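Thiamin pyrophosphokinase (Saccharomyces cerevisiae, PDB 1IG0) transfers a pyrophosphate group from ATP to thiamine, as the only yeast enzyme able to make thiamine diphosphate, and works as a homodimer. Local coordinates at residues Arg22-Leu27 against Gly234-Tyr239; Ile227-Lys232 against Lys301-Leu306; Thr246-Cys251 against Val308-Asp313; Gly267-Val272 against Arg289-Asn294. All coordinates share one frame; numbering follows the deposited sequence.

Contact 1: residues Arg22-Leu27 against Gly234-Tyr239; sequences RNKMNL and GTLIEY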
# COMPACT_ATOMS: atom_id res chain seq x y z
N ARG B 22 -11.21 24.55 8.85
CA ARG B 22 -10.24 24.50 9.91
C ARG B 22 -8.79 24.50 9.44
O ARG B 22 -7.88 24.75 10.22
CB ARG B 22 -10.50 23.26 10.73
CG ARG B 22 -9.58 23.17 11.88
CD ARG B 22 -9.58 21.75 12.38
NE ARG B 22 -8.75 21.52 13.57
CZ ARG B 22 -8.63 20.36 14.20
NH1 ARG B 22 -9.29 19.30 13.77
NH2 ARG B 22 -7.82 20.26 15.24
N ASN B 23 -8.60 24.18 8.17
CA ASN B 23 -7.28 24.14 7.57
C ASN B 23 -7.32 24.33 6.06
O ASN B 23 -8.21 23.75 5.40
CB ASN B 23 -6.57 22.82 7.88
CG ASN B 23 -6.26 22.66 9.34
OD1 ASN B 23 -5.46 23.40 9.91
ND2 ASN B 23 -6.91 21.69 9.98
N LYS B 24 -6.41 25.15 5.52
CA LYS B 24 -6.29 25.37 4.07
C LYS B 24 -4.90 24.95 3.62
O LYS B 24 -3.90 25.17 4.31
CB LYS B 24 -6.51 26.85 3.70
CG LYS B 24 -7.96 27.27 3.71
CD LYS B 24 -8.06 28.68 3.16
CE LYS B 24 -9.49 29.18 3.04
NZ LYS B 24 -9.58 30.49 2.32
N MET B 25 -4.84 24.32 2.45
CA MET B 25 -3.56 23.89 1.91
C MET B 25 -3.58 23.79 0.39
O MET B 25 -4.60 23.45 -0.20
CB MET B 25 -3.15 22.53 2.49
CG MET B 25 -4.13 21.42 2.18
SD MET B 25 -3.36 19.98 1.43
CE MET B 25 -3.55 20.36 -0.31
N ASN B 26 -2.46 24.11 -0.24
CA ASN B 26 -2.35 24.05 -1.69
C ASN B 26 -1.52 22.82 -2.02
O ASN B 26 -0.49 22.57 -1.40
CB ASN B 26 -1.67 25.31 -2.23
CG ASN B 26 -1.80 25.44 -3.74
OD1 ASN B 26 -1.33 24.59 -4.49
ND2 ASN B 26 -2.44 26.52 -4.19
N LEU B 27 -1.97 22.04 -3.00
CA LEU B 27 -1.27 20.82 -3.39
C LEU B 27 0.20 21.03 -3.74
O LEU B 27 1.04 20.18 -3.42
CB LEU B 27 -1.98 20.15 -4.57
CG LEU B 27 -3.33 19.50 -4.25
CD1 LEU B 27 -3.95 18.95 -5.52
CD2 LEU B 27 -3.12 18.38 -3.23
N GLY B 234 -12.66 19.59 8.69
CA GLY B 234 -12.68 20.56 7.61
C GLY B 234 -11.36 21.06 7.08
O GLY B 234 -10.71 21.91 7.69
N THR B 235 -10.96 20.53 5.92
CA THR B 235 -9.72 20.93 5.27
C THR B 235 -10.02 21.33 3.84
O THR B 235 -10.68 20.58 3.10
CB THR B 235 -8.69 19.77 5.25
OG1 THR B 235 -8.24 19.50 6.59
CG2 THR B 235 -7.49 20.14 4.39
N LEU B 236 -9.55 22.50 3.44
CA LEU B 236 -9.77 22.99 2.09
C LEU B 236 -8.52 22.78 1.24
O LEU B 236 -7.47 23.36 1.51
CB LEU B 236 -10.13 24.47 2.10
CG LEU B 236 -10.42 25.09 0.73
CD1 LEU B 236 -11.74 24.54 0.19
CD2 LEU B 236 -10.50 26.60 0.85
N ILE B 237 -8.64 21.93 0.23
CA ILE B 237 -7.54 21.65 -0.68
C ILE B 237 -7.62 22.63 -1.84
O ILE B 237 -8.63 22.69 -2.54
CB ILE B 237 -7.61 20.21 -1.22
CG1 ILE B 237 -7.54 19.22 -0.06
CG2 ILE B 237 -6.48 19.97 -2.21
CD1 ILE B 237 -7.79 17.79 -0.47
N GLU B 238 -6.56 23.40 -2.04
CA GLU B 238 -6.54 24.39 -3.12
C GLU B 238 -5.59 23.99 -4.25
O GLU B 238 -4.59 23.31 -4.03
CB GLU B 238 -6.14 25.75 -2.56
CG GLU B 238 -7.08 26.27 -1.48
CD GLU B 238 -6.73 27.68 -1.03
OE1 GLU B 238 -6.64 28.57 -1.90
OE2 GLU B 238 -6.55 27.89 0.18
N TYR B 239 -5.93 24.43 -5.46
CA TYR B 239 -5.12 24.13 -6.62
C TYR B 239 -5.42 25.06 -7.79
O TYR B 239 -6.56 25.48 -8.00
CB TYR B 239 -5.32 22.67 -7.06
CG TYR B 239 -6.77 22.22 -7.09
CD1 TYR B 239 -7.62 22.61 -8.13
CD2 TYR B 239 -7.28 21.41 -6.08
CE1 TYR B 239 -8.96 22.20 -8.16
CE2 TYR B 239 -8.62 21.00 -6.10
CZ TYR B 239 -9.45 21.39 -7.13
OH TYR B 239 -10.77 20.98 -7.14
O HOH W 1 -3.77 28.34 -2.07

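Contact 2: residues Ile227-Lys232 against Lys301-Leu306; sequences IFLIKK and KDDIIL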
# COMPACT_ATOMS: atom_id res chain seq x y z
N ILE B 227 0.79 11.19 -1.32
CA ILE B 227 0.03 10.63 -0.22
C ILE B 227 0.31 11.45 1.03
O ILE B 227 1.47 11.61 1.42
CB ILE B 227 0.42 9.16 0.01
CG1 ILE B 227 0.28 8.38 -1.30
CG2 ILE B 227 -0.47 8.54 1.09
CD1 ILE B 227 0.86 6.98 -1.25
N PHE B 228 -0.74 11.97 1.64
CA PHE B 228 -0.59 12.79 2.83
C PHE B 228 -1.80 12.72 3.74
O PHE B 228 -2.83 12.14 3.38
CB PHE B 228 -0.31 14.23 2.41
CG PHE B 228 -1.35 14.80 1.49
CD1 PHE B 228 -2.36 15.62 1.99
CD2 PHE B 228 -1.32 14.51 0.13
CE1 PHE B 228 -3.33 16.14 1.13
CE2 PHE B 228 -2.29 15.02 -0.72
CZ PHE B 228 -3.30 15.84 -0.22
N LEU B 229 -1.69 13.33 4.92
CA LEU B 229 -2.79 13.30 5.87
C LEU B 229 -3.67 14.54 5.82
O LEU B 229 -3.19 15.66 5.66
CB LEU B 229 -2.24 13.12 7.29
CG LEU B 229 -3.26 12.89 8.41
CD1 LEU B 229 -2.65 12.02 9.49
CD2 LEU B 229 -3.72 14.23 8.97
N ILE B 230 -4.97 14.31 5.95
CA ILE B 230 -5.97 15.36 5.96
C ILE B 230 -6.51 15.48 7.38
O ILE B 230 -7.10 14.54 7.91
CB ILE B 230 -7.14 15.02 4.99
CG1 ILE B 230 -6.67 15.16 3.54
CG2 ILE B 230 -8.34 15.92 5.27
CD1 ILE B 230 -6.21 16.55 3.17
N LYS B 231 -6.30 16.64 8.00
CA LYS B 231 -6.78 16.86 9.36
C LYS B 231 -8.30 16.89 9.42
O LYS B 231 -8.98 17.32 8.48
CB LYS B 231 -6.22 18.18 9.91
CG LYS B 231 -4.71 18.19 10.14
CD LYS B 231 -4.31 17.79 11.56
CE LYS B 231 -4.08 16.29 11.73
NZ LYS B 231 -3.74 15.94 13.15
N LYS B 232 -8.83 16.41 10.53
CA LYS B 232 -10.27 16.34 10.78
C LYS B 232 -10.94 17.71 10.88
O LYS B 232 -10.27 18.74 10.97
CB LYS B 232 -10.51 15.59 12.08
CG LYS B 232 -9.81 16.26 13.26
CD LYS B 232 -10.02 15.53 14.58
CE LYS B 232 -9.28 16.26 15.69
NZ LYS B 232 -9.50 15.64 17.03
N LYS B 301 -14.54 13.35 10.59
CA LYS B 301 -14.59 13.33 12.05
C LYS B 301 -13.20 13.11 12.65
O LYS B 301 -12.86 13.67 13.69
CB LYS B 301 -15.53 12.22 12.51
CG LYS B 301 -15.92 12.28 13.98
CD LYS B 301 -16.76 11.06 14.35
CE LYS B 301 -17.54 11.30 15.62
NZ LYS B 301 -18.55 12.38 15.43
N ASP B 302 -12.41 12.28 11.98
CA ASP B 302 -11.05 11.99 12.41
C ASP B 302 -10.12 12.16 11.22
O ASP B 302 -10.58 12.15 10.07
CB ASP B 302 -10.95 10.55 12.93
CG ASP B 302 -12.00 10.23 13.98
OD1 ASP B 302 -13.10 9.77 13.61
OD2 ASP B 302 -11.73 10.45 15.18
N ASP B 303 -8.83 12.30 11.47
CA ASP B 303 -7.87 12.47 10.38
C ASP B 303 -7.95 11.28 9.44
O ASP B 303 -8.23 10.15 9.87
CB ASP B 303 -6.43 12.55 10.91
CG ASP B 303 -6.21 13.72 11.85
OD1 ASP B 303 -6.99 14.70 11.79
OD2 ASP B 303 -5.24 13.67 12.63
N ILE B 304 -7.74 11.53 8.15
CA ILE B 304 -7.76 10.46 7.16
C ILE B 304 -6.60 10.66 6.20
O ILE B 304 -6.00 11.74 6.16
CB ILE B 304 -9.07 10.44 6.34
CG1 ILE B 304 -9.16 11.69 5.46
CG2 ILE B 304 -10.26 10.34 7.28
CD1 ILE B 304 -10.15 11.54 4.32
N ILE B 305 -6.29 9.63 5.43
CA ILE B 305 -5.21 9.71 4.45
C ILE B 305 -5.82 10.00 3.09
O ILE B 305 -6.84 9.42 2.73
CB ILE B 305 -4.42 8.39 4.37
CG1 ILE B 305 -3.90 8.00 5.75
CG2 ILE B 305 -3.26 8.55 3.38
CD1 ILE B 305 -2.98 9.04 6.39
N LEU B 306 -5.19 10.89 2.34
CA LEU B 306 -5.66 11.23 1.01
C LEU B 306 -4.56 10.95 0.01
O LEU B 306 -3.39 11.24 0.26
CB LEU B 306 -6.03 12.72 0.94
CG LEU B 306 -6.60 13.23 -0.38
CD1 LEU B 306 -8.02 12.71 -0.56
CD2 LEU B 306 -6.60 14.74 -0.39

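Contact 3: residues Thr246-Cys251 against Val308-Asp313; sequences TCIGNC and VEIFVD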
# COMPACT_ATOMS: atom_id res chain seq x y z
N THR B 246 -3.45 19.69 -15.75
CA THR B 246 -2.25 19.14 -16.36
C THR B 246 -1.55 18.03 -15.58
O THR B 246 -1.07 17.07 -16.17
CB THR B 246 -1.22 20.25 -16.64
OG1 THR B 246 -1.83 21.29 -17.41
CG2 THR B 246 -0.02 19.70 -17.42
N CYS B 247 -1.52 18.16 -14.25
CA CYS B 247 -0.81 17.18 -13.43
C CYS B 247 -1.62 16.32 -12.47
O CYS B 247 -1.05 15.41 -11.85
CB CYS B 247 0.28 17.90 -12.63
SG CYS B 247 1.20 19.15 -13.55
N ILE B 248 -2.91 16.57 -12.33
CA ILE B 248 -3.70 15.79 -11.38
C ILE B 248 -4.72 14.85 -12.00
O ILE B 248 -5.42 15.20 -12.95
CB ILE B 248 -4.43 16.72 -10.38
CG1 ILE B 248 -3.41 17.65 -9.70
CG2 ILE B 248 -5.16 15.90 -9.32
CD1 ILE B 248 -2.28 16.92 -8.99
N GLY B 249 -4.81 13.65 -11.44
CA GLY B 249 -5.75 12.66 -11.91
C GLY B 249 -6.85 12.45 -10.88
O GLY B 249 -7.50 13.41 -10.46
N ASN B 250 -7.06 11.21 -10.48
CA ASN B 250 -8.08 10.89 -9.49
C ASN B 250 -7.54 11.07 -8.07
O ASN B 250 -6.39 11.47 -7.88
CB ASN B 250 -8.57 9.46 -9.68
CG ASN B 250 -9.17 9.22 -11.04
OD1 ASN B 250 -10.09 9.93 -11.46
ND2 ASN B 250 -8.66 8.23 -11.76
N CYS B 251 -8.38 10.77 -7.09
CA CYS B 251 -7.99 10.89 -5.69
C CYS B 251 -8.82 9.92 -4.86
O CYS B 251 -9.84 9.41 -5.33
CB CYS B 251 -8.20 12.32 -5.18
SG CYS B 251 -9.92 12.87 -5.09
N VAL B 308 -3.53 11.59 -3.98
CA VAL B 308 -3.87 12.38 -5.15
C VAL B 308 -3.01 11.90 -6.30
O VAL B 308 -1.78 12.03 -6.27
CB VAL B 308 -3.62 13.88 -4.92
CG1 VAL B 308 -3.91 14.66 -6.20
CG2 VAL B 308 -4.51 14.38 -3.79
N GLU B 309 -3.65 11.31 -7.31
CA GLU B 309 -2.93 10.81 -8.46
C GLU B 309 -2.24 11.96 -9.17
O GLU B 309 -2.84 13.01 -9.40
CB GLU B 309 -3.89 10.10 -9.42
CG GLU B 309 -3.26 9.72 -10.75
CD GLU B 309 -4.20 8.90 -11.61
OE1 GLU B 309 -5.40 9.23 -11.66
OE2 GLU B 309 -3.72 7.93 -12.23
N ILE B 310 -0.97 11.76 -9.49
CA ILE B 310 -0.19 12.78 -10.18
C ILE B 310 0.40 12.23 -11.47
O ILE B 310 0.61 11.02 -11.61
CB ILE B 310 0.97 13.30 -9.31
CG1 ILE B 310 1.84 12.12 -8.85
CG2 ILE B 310 0.43 14.08 -8.13
CD1 ILE B 310 3.08 12.53 -8.09
N PHE B 311 0.64 13.13 -12.41
CA PHE B 311 1.24 12.78 -13.68
C PHE B 311 2.65 13.35 -13.56
O PHE B 311 2.93 14.47 -13.99
CB PHE B 311 0.45 13.44 -14.81
CG PHE B 311 -1.00 13.03 -14.85
CD1 PHE B 311 -1.99 13.95 -15.14
CD2 PHE B 311 -1.38 11.72 -14.56
CE1 PHE B 311 -3.34 13.58 -15.15
CE2 PHE B 311 -2.72 11.34 -14.56
CZ PHE B 311 -3.70 12.27 -14.86
N VAL B 312 3.51 12.56 -12.93
CA VAL B 312 4.89 12.92 -12.65
C VAL B 312 5.67 13.67 -13.72
O VAL B 312 6.38 14.63 -13.41
CB VAL B 312 5.70 11.66 -12.25
CG1 VAL B 312 7.13 12.04 -11.93
CG2 VAL B 312 5.05 11.00 -11.04
N ASP B 313 5.55 13.26 -14.98
CA ASP B 313 6.29 13.91 -16.05
C ASP B 313 5.80 15.32 -16.39
O ASP B 313 6.40 16.01 -17.21
CB ASP B 313 6.26 13.04 -17.31
CG ASP B 313 6.83 11.65 -17.08
OD1 ASP B 313 7.97 11.54 -16.59
OD2 ASP B 313 6.12 10.67 -17.38

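Contact 4: residues Gly267-Val272 against Arg289-Asn294; sequences GLKWDV and RFVGDN. With VIB (3-(4-amino-2-methyl-pyrimidin-5-ylmethyl)-5-(2-hydroxy-ethyl)-4-methyl-thiazol-3-ium), chain C.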
# COMPACT_ATOMS: atom_id res chain seq x y z
N GLY B 267 -16.87 19.49 -3.89
CA GLY B 267 -15.86 19.61 -4.92
C GLY B 267 -15.30 18.30 -5.44
O GLY B 267 -14.29 18.29 -6.15
N LEU B 268 -15.93 17.18 -5.08
CA LEU B 268 -15.49 15.87 -5.55
C LEU B 268 -16.56 15.37 -6.52
O LEU B 268 -17.75 15.62 -6.32
CB LEU B 268 -15.35 14.89 -4.38
CG LEU B 268 -14.24 15.12 -3.35
CD1 LEU B 268 -14.38 14.12 -2.22
CD2 LEU B 268 -12.88 14.99 -4.02
N LYS B 269 -16.14 14.66 -7.57
CA LYS B 269 -17.08 14.13 -8.56
C LYS B 269 -18.23 13.46 -7.82
O LYS B 269 -19.39 13.56 -8.24
CB LYS B 269 -16.38 13.12 -9.46
CG LYS B 269 -17.28 12.48 -10.50
CD LYS B 269 -17.87 13.48 -11.47
CE LYS B 269 -18.74 12.78 -12.51
NZ LYS B 269 -19.38 13.74 -13.46
N TRP B 270 -17.91 12.79 -6.73
CA TRP B 270 -18.89 12.13 -5.89
C TRP B 270 -18.77 12.71 -4.48
O TRP B 270 -17.89 12.32 -3.72
CB TRP B 270 -18.65 10.62 -5.87
CG TRP B 270 -19.03 9.95 -7.15
CD1 TRP B 270 -20.27 9.51 -7.52
CD2 TRP B 270 -18.16 9.66 -8.26
NE1 TRP B 270 -20.23 8.96 -8.78
CE2 TRP B 270 -18.95 9.05 -9.26
CE3 TRP B 270 -16.79 9.87 -8.50
CZ2 TRP B 270 -18.41 8.63 -10.49
CZ3 TRP B 270 -16.26 9.45 -9.72
CH2 TRP B 270 -17.07 8.85 -10.70
N ASP B 271 -19.63 13.68 -4.17
CA ASP B 271 -19.62 14.31 -2.85
C ASP B 271 -20.51 13.53 -1.89
O ASP B 271 -21.55 13.01 -2.29
CB ASP B 271 -20.11 15.76 -2.93
CG ASP B 271 -19.02 16.73 -3.33
OD1 ASP B 271 -17.85 16.51 -2.93
OD2 ASP B 271 -19.32 17.72 -4.03
N VAL B 272 -20.09 13.46 -0.63
CA VAL B 272 -20.85 12.74 0.37
C VAL B 272 -21.15 13.57 1.61
O VAL B 272 -20.54 14.62 1.83
CB VAL B 272 -20.11 11.45 0.81
CG1 VAL B 272 -19.94 10.53 -0.38
CG2 VAL B 272 -18.75 11.81 1.38
N ARG B 289 -12.50 12.08 -7.86
CA ARG B 289 -11.71 13.08 -8.57
C ARG B 289 -12.22 14.47 -8.23
O ARG B 289 -13.39 14.65 -7.88
CB ARG B 289 -11.79 12.85 -10.08
CG ARG B 289 -13.08 13.35 -10.72
CD ARG B 289 -13.17 12.99 -12.19
NE ARG B 289 -13.43 11.56 -12.37
CZ ARG B 289 -14.40 11.07 -13.12
NH1 ARG B 289 -15.22 11.89 -13.77
NH2 ARG B 289 -14.55 9.76 -13.23
N PHE B 290 -11.34 15.46 -8.34
CA PHE B 290 -11.71 16.85 -8.05
C PHE B 290 -12.58 17.41 -9.19
O PHE B 290 -12.30 17.18 -10.36
CB PHE B 290 -10.46 17.72 -7.93
CG PHE B 290 -9.55 17.34 -6.80
CD1 PHE B 290 -8.17 17.36 -6.97
CD2 PHE B 290 -10.06 16.99 -5.55
CE1 PHE B 290 -7.31 17.04 -5.93
CE2 PHE B 290 -9.21 16.67 -4.49
CZ PHE B 290 -7.83 16.70 -4.68
N VAL B 291 -13.63 18.14 -8.83
CA VAL B 291 -14.49 18.76 -9.83
C VAL B 291 -14.61 20.24 -9.51
O VAL B 291 -15.09 21.03 -10.33
CB VAL B 291 -15.90 18.13 -9.87
CG1 VAL B 291 -15.80 16.69 -10.33
CG2 VAL B 291 -16.56 18.21 -8.50
N GLY B 292 -14.17 20.62 -8.32
CA GLY B 292 -14.20 22.01 -7.93
C GLY B 292 -13.22 22.76 -8.81
O GLY B 292 -12.09 22.31 -9.00
N ASP B 293 -13.65 23.89 -9.37
CA ASP B 293 -12.80 24.69 -10.25
C ASP B 293 -11.40 24.91 -9.70
O ASP B 293 -10.40 24.66 -10.39
CB ASP B 293 -13.44 26.06 -10.50
CG ASP B 293 -14.38 26.06 -11.68
OD1 ASP B 293 -15.07 27.09 -11.88
OD2 ASP B 293 -14.43 25.05 -12.41
N ASN B 294 -11.32 25.38 -8.46
CA ASN B 294 -10.03 25.69 -7.85
C ASN B 294 -9.82 25.14 -6.44
O ASN B 294 -8.78 25.39 -5.83
CB ASN B 294 -9.84 27.20 -7.79
CG ASN B 294 -10.93 27.89 -6.99
OD1 ASN B 294 -12.06 28.04 -7.47
ND2 ASN B 294 -10.61 28.27 -5.77
CM2 VIB C . -18.39 8.00 -2.60
N4A VIB C . -19.05 6.11 -7.13
CM4 VIB C . -15.25 5.75 -10.51
O1 VIB C . -13.12 1.67 -9.40
C7 VIB C . -13.31 2.35 -10.65
C6 VIB C . -14.81 2.72 -10.83
C2 VIB C . -16.13 4.10 -7.43
S1 VIB C . -15.73 2.48 -8.07
C5 VIB C . -15.32 3.40 -9.56
C4 VIB C . -15.51 4.74 -9.40
N3 VIB C . -15.95 5.05 -8.23
C7A VIB C . -16.25 6.45 -7.81
C4A VIB C . -18.18 6.67 -6.17
N3A VIB C . -18.70 7.05 -4.91
C2A VIB C . -17.85 7.60 -3.94
N1A VIB C . -16.48 7.79 -4.24
C6A VIB C . -15.97 7.42 -5.49
C5A VIB C . -16.81 6.86 -6.47

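Contact 1: residues Arg22-Leu27 against Gly234-Tyr239
Strand 23-26, from the N-terminal part of the chain, forms one border of the five-stranded mixed sheet of the thiamine-binding part by pairing in parallel with strand 235-238. The four bridges run from Asn23 with Thr235 to Asn26 with Glu238, and the N-H and C=O groups of 22-27 alternate with those of 234-239: Leu236 N reaches Asn23 O, Met25 N reaches Leu236 O, Glu238 N reaches Met25 O and Leu27 N reaches Glu238 O. The bond from Glu238 N to Met25 O, 2.7 Å long, is nearly straight at 165°. At the start of the ladder Gly234 O receives Arg22 N at 2.9 Å and, weakly, Asn23 N. On the face with Lys24, Leu236, Asn26 and Glu238, the extended lysine chain lies beside Leu236, Lys24 CE 3.5 Å from Leu236 CD2. Lys24 CD also packs 3.4 Å from Glu238 OE2, while Lys24 NZ stays 4.5 Å from that oxygen, beyond a salt bridge. A water accepts from Asn26 ND2 and reaches Glu238 OE1 by a weak bond; Asn26 OD1 turns instead to the backbone of Lys28. On the face with Asn23, Met25, Thr235 and Ile237, the apolar contact is made by Met25 and Ile237: Met25 has CG between its backbone N and carbonyl carbon (chi1 61°), and the bent thioether chain brings Met25 CE back to 3.5 Å from Ile237 CG2. Leu27, just past the strand, sets CG 3.8 Å from Ile237 CG2. Phe228 of the ten-stranded sheet packs against Met25 and Leu27, placing this parallel outer strand within a beta sandwich.

Contact 2: residues Ile227-Lys232 against Lys301-Leu306
The backbones of 227-232 and 301-306 run antiparallel, their strand axes 4.5 Å apart and 143° between directions, with Phe228-Leu306 and Ile230-Ile304 as hydrogen-bonded pairs flanking the non-hydrogen-bonded pair Leu229-Ile305. Each hydrogen-bonded pair exchanges two bonds; that from Leu306 N to Phe228 O is 2.9 Å long and practically linear at 179°. Where the strands end, Asp303 takes over with its carboxylate. Its OD1 accepts Lys232 N at 2.8 Å, nearly in line with the C-O bond, and OD2 forms a salt bridge with Lys231 NZ, also 2.8 Å, from the syn side but 32° out of the carboxylate plane. The lysine gets there by bending at its second and third torsions, which draws CE and NZ alongside the aspartate; Ser210 of helix 196-212 is a second partner of NZ. With both oxygens engaged, the carboxylate is held against rotation. Among the apolar groups, Leu306 is gripped on the face it shares with Phe228 and Ile230: its CD2 sits obliquely over the ring's rim, 3.5 Å from Phe228 CZ, and its CB meets Ile230 CG1 at 3.6 Å. Ile237 of strand 235-238 also packs on this leucine. On the opposite face Ile227 CG2 touches Ile305 CG2 at 3.6 Å, and Leu229 lays CD2 against Asp303 CB; helix 196-212 covers Leu229 and Ile305 through Tyr207. One face thus meets a helix and the other a second sheet, as expected where a ten-stranded sheet passes from an alpha/beta domain into a beta sandwich.

Contact 3: residues Thr246-Cys251 against Val308-Asp313
Glu309 OE1 takes the backbone N-H of Asn250 at 2.8 Å in an almost straight bond (174°), using its anti lone pair, the one turned away from OE2. CG stands anti to the backbone N (chi1 171°) and the chain continues extended, which carries the carboxylate past Gly249 to lie beside the Asn250 side-chain amide, the two planes 35° apart. The main chain of the same glutamate is tied down as well: its N donates to Asn250 O at 2.8 Å, and its O accepts Gly249 N at 2.9 Å from well above the carbonyl plane. Between the bridges Ile248-Ile310 and Cys251-Val308 the register slips by one residue, a beta bulge, and the Glu309 side chain supplies an acceptor for an N-H there. An alanine in place of Glu309 is likely to leave Asn250 N without its acceptor and the bulge less firmly fixed. Further along, where helix 241-247 gives way to the strand, Cys247 O receives Phe311 N at 2.9 Å. The Phe311 ring then lies along the backbone, its edge 3.4 Å from Thr246 O through CD1 and its CZ 3.6 Å from Gly249 CA. Ile248 and Val308 pack on the other face, Ile248 CG2 to Val308 CG1 at 3.6 Å, next to Ile310. Arg195 of the second subunit, in a long, weak ion pair with Glu309 OE1, places the Glu309 and Asn250 end next to that subunit; the pair as a whole is a classic interruption of an antiparallel ladder, a beta bulge within the ten-stranded sheet.

Contact 4: residues Gly267-Val272 against Arg289-Asn294
Segments 267-272 and 289-294 run roughly opposite ways, 142° apart end to end, and a single bridge joins Leu268 to Phe290. Gly267 O accepts both Val291 N, at 2.8 Å, and Gly292 N, at 3.2 Å, from the same face of its carbonyl plane, while Lys269 N donates to Arg289 O. Asp271 closes the turn from inside, OD2 taking Gly267 N and OD1 taking Leu268 N. Val291 fills the bend, its CG1 3.4 Å from Lys269 CA. The Lys269 and Arg289 side chains run side by side, and Glu10 forms salt bridges to both; Lys269 NZ also bonds to the backbone O of Asn8. Trp270 is sandwiched: Lys269 CG lies over one face near the rim, and thiamine covers the opposite one, its methylene bridge carbon C7A 3.5 Å from Trp270 CE3 and its pyrimidine atom C4A 3.5 Å from Trp270 CG. At the indole edge Trp270 CH2 meets Arg289 NH2 at 3.7 Å, the guanidinium plane turned 80° from the ring. Glu7 binds NE1, and Tyr123 of the second subunit makes an edge-to-face contact with the indole, which probably help to hold its tilt. A serine in place of Trp270 would probably deprive the pyrimidine of the flat indole face it lies against and leave Glu7 without its indole partner. With Val272 CG1 touching the pyrimidine methyl, these residues form one wall of the thiamine pocket, a site shared between the subunits.

In the fold
Contacts 2 and 3 share strand 304-310 and lie in the same ten-stranded sheet, their centres 19 Å apart; Phe228 CE2 joins them at 3.8 Å from Val308 CG2. Contact 1 belongs to the five-stranded sheet packed against it, and Ile237 CD1 meets Leu306 CD2 of contact 2 at 3.3 Å. Tyr239 carries contact 1 on to contact 4, its OH 2.6 Å from Gly292 O. Contact 4 is also backed by contact 3, where Cys251 SG lies 3.8 Å from Leu268 CD2. Contact 4 alone touches thiamine; the side chains of Asn250, Leu306 and Ile237 come only within about 7, 10 and 14 Å of a bound thiamine.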